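Local coordinates for protein negative regulator of ofd1 (Schizosaccharomyces pombe, PDB 3QTM) that is required for correct translation termination and stabilises the hypoxic transcription factor Sre1N, probably by directly inhibiting ofd1, at residues A[281-286]-A[290-295]. Sequence-based numbering, arbitrary orientation.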
# COMPACT_ATOMS: atom_id res chain seq x y z
N VAL A 281 15.46 -6.15 9.77
CA VAL A 281 15.67 -4.82 9.22
C VAL A 281 14.87 -3.81 10.06
O VAL A 281 15.37 -2.75 10.42
CB VAL A 281 15.22 -4.74 7.76
CG1 VAL A 281 15.14 -3.28 7.30
CG2 VAL A 281 16.16 -5.57 6.85
N ILE A 282 13.62 -4.16 10.37
CA ILE A 282 12.76 -3.30 11.18
C ILE A 282 13.34 -3.09 12.57
O ILE A 282 13.35 -1.96 13.09
CB ILE A 282 11.33 -3.88 11.26
CG1 ILE A 282 10.65 -3.80 9.89
CG2 ILE A 282 10.50 -3.16 12.32
CD1 ILE A 282 9.42 -4.69 9.76
N TYR A 283 13.85 -4.16 13.18
CA TYR A 283 14.39 -4.08 14.54
C TYR A 283 15.64 -3.21 14.57
O TYR A 283 15.90 -2.53 15.56
CB TYR A 283 14.67 -5.48 15.09
CG TYR A 283 14.89 -5.55 16.59
CD1 TYR A 283 13.93 -5.08 17.48
CD2 TYR A 283 16.05 -6.12 17.12
CE1 TYR A 283 14.11 -5.16 18.84
CE2 TYR A 283 16.24 -6.21 18.49
CZ TYR A 283 15.26 -5.73 19.34
OH TYR A 283 15.44 -5.81 20.71
N THR A 284 16.41 -3.23 13.49
CA THR A 284 17.58 -2.36 13.39
C THR A 284 17.19 -0.89 13.20
O THR A 284 17.95 0.02 13.56
CB THR A 284 18.48 -2.76 12.22
OG1 THR A 284 18.91 -4.12 12.38
CG2 THR A 284 19.70 -1.85 12.16
N LEU A 285 16.01 -0.66 12.63
CA LEU A 285 15.55 0.70 12.36
C LEU A 285 14.92 1.34 13.59
O LEU A 285 15.21 2.48 13.95
CB LEU A 285 14.56 0.71 11.20
CG LEU A 285 15.16 0.36 9.84
CD1 LEU A 285 14.05 0.07 8.80
CD2 LEU A 285 16.09 1.48 9.37
N ASP A 286 14.02 0.59 14.23
CA ASP A 286 13.33 1.03 15.43
C ASP A 286 13.46 -0.06 16.49
O ASP A 286 12.51 -0.83 16.73
CB ASP A 286 11.86 1.32 15.15
CG ASP A 286 11.09 1.73 16.39
OD1 ASP A 286 11.54 2.66 17.09
OD2 ASP A 286 10.03 1.12 16.68
N GLU A 290 9.24 -4.49 22.49
CA GLU A 290 7.96 -5.14 22.21
C GLU A 290 7.97 -5.83 20.83
O GLU A 290 7.19 -6.74 20.58
CB GLU A 290 6.78 -4.18 22.36
CG GLU A 290 6.49 -3.32 21.13
CD GLU A 290 7.51 -2.19 20.93
OE1 GLU A 290 8.33 -1.93 21.84
OE2 GLU A 290 7.49 -1.56 19.84
N ARG A 291 8.86 -5.39 19.96
CA ARG A 291 8.99 -6.02 18.65
C ARG A 291 9.40 -7.49 18.76
O ARG A 291 9.05 -8.30 17.90
CB ARG A 291 9.98 -5.24 17.78
CG ARG A 291 9.47 -3.84 17.38
CD ARG A 291 10.32 -3.25 16.26
NE ARG A 291 9.90 -1.90 15.92
CZ ARG A 291 8.81 -1.61 15.21
NH1 ARG A 291 8.01 -2.58 14.77
NH2 ARG A 291 8.52 -0.34 14.95
N LEU A 292 10.12 -7.83 19.82
CA LEU A 292 10.59 -9.20 20.01
C LEU A 292 9.44 -10.21 20.02
O LEU A 292 9.61 -11.35 19.61
CB LEU A 292 11.46 -9.32 21.26
CG LEU A 292 12.81 -8.59 21.14
CD1 LEU A 292 13.38 -8.24 22.50
CD2 LEU A 292 13.81 -9.41 20.32
N LEU A 293 8.25 -9.78 20.45
CA LEU A 293 7.09 -10.66 20.41
C LEU A 293 6.67 -11.02 18.98
O LEU A 293 6.21 -12.12 18.74
CB LEU A 293 5.90 -10.04 21.16
CG LEU A 293 6.17 -9.69 22.62
CD1 LEU A 293 4.90 -9.10 23.26
CD2 LEU A 293 6.68 -10.92 23.39
N LYS A 294 6.84 -10.09 18.04
CA LYS A 294 6.58 -10.38 16.63
C LYS A 294 7.55 -11.43 16.09
O LYS A 294 7.17 -12.32 15.33
CB LYS A 294 6.65 -9.10 15.79
CG LYS A 294 6.45 -9.34 14.30
CD LYS A 294 5.19 -10.15 14.04
CE LYS A 294 4.81 -10.17 12.57
NZ LYS A 294 4.46 -8.80 12.11
N LEU A 295 8.81 -11.31 16.49
CA LEU A 295 9.81 -12.32 16.14
C LEU A 295 9.39 -13.67 16.71
O LEU A 295 9.40 -14.69 16.02
CB LEU A 295 11.20 -11.91 16.66
CG LEU A 295 12.29 -12.99 16.60
CD1 LEU A 295 12.45 -13.55 15.17
CD2 LEU A 295 13.62 -12.47 17.14
O HOH W 1 8.08 1.22 18.82
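Asp-286 OD2 is gripped by three donors: Arg-291 NH2, 2.7 Å from it in a salt bridge, Arg-291 NE through a weak bond, and a water that also donates to Glu-290 OE2. NH2 meets OD2 on its anti side, and the carboxylate stands nearly perpendicular to the guanidinium, the planes 82° apart. The stronger bond of NE runs to the backbone O of Asp-286, 2.9 Å away, in the carbonyl plane and near the guanidinium plane, although bent at the hydrogen (137°). With NE and NH2 side-on, Arg-291 thus holds both the backbone O and the carboxylate of Asp-286. Its CG is anti to its carbonyl carbon (chi1 -68°), and the chain runs extended from there to NE, carrying the guanidinium across to the end of helix 262-285, where Asp-286 leaves helical geometry. Ile-282 CG2 covers one guanidinium face off-centre, 3.5 Å from Arg-291 NH1, while NH1 itself forms a salt bridge with Glu-237 of helix 229-254. Nearer the backbone, Arg-291 CB lies obliquely against the Tyr-283 ring, 4.0 Å from Tyr-283 CD1. Leu-292 packs by its branched end at the hydroxyl end of the same ring, Leu-292 CD1 3.7 Å from Tyr-283 OH and Leu-292 CD2 4.1 Å from Tyr-283 CZ; Trp-279 stacks with this tyrosine. The contact closes the short turn between consecutive antiparallel helices of a TPR-like helical array. Cutting Arg-291 back to an alanine would probably cost Asp-286 and Glu-237 this shared cationic partner and uncover one side of Ile-282 CG2. With Asp-286 OD2 and Glu-290 OE2 only 4.9 Å apart, the arginine and the bridging water probably ease the repulsion between two carboxylates at this turn, and the salt bridge to Glu-237 probably helps tie helix 229-254 to it.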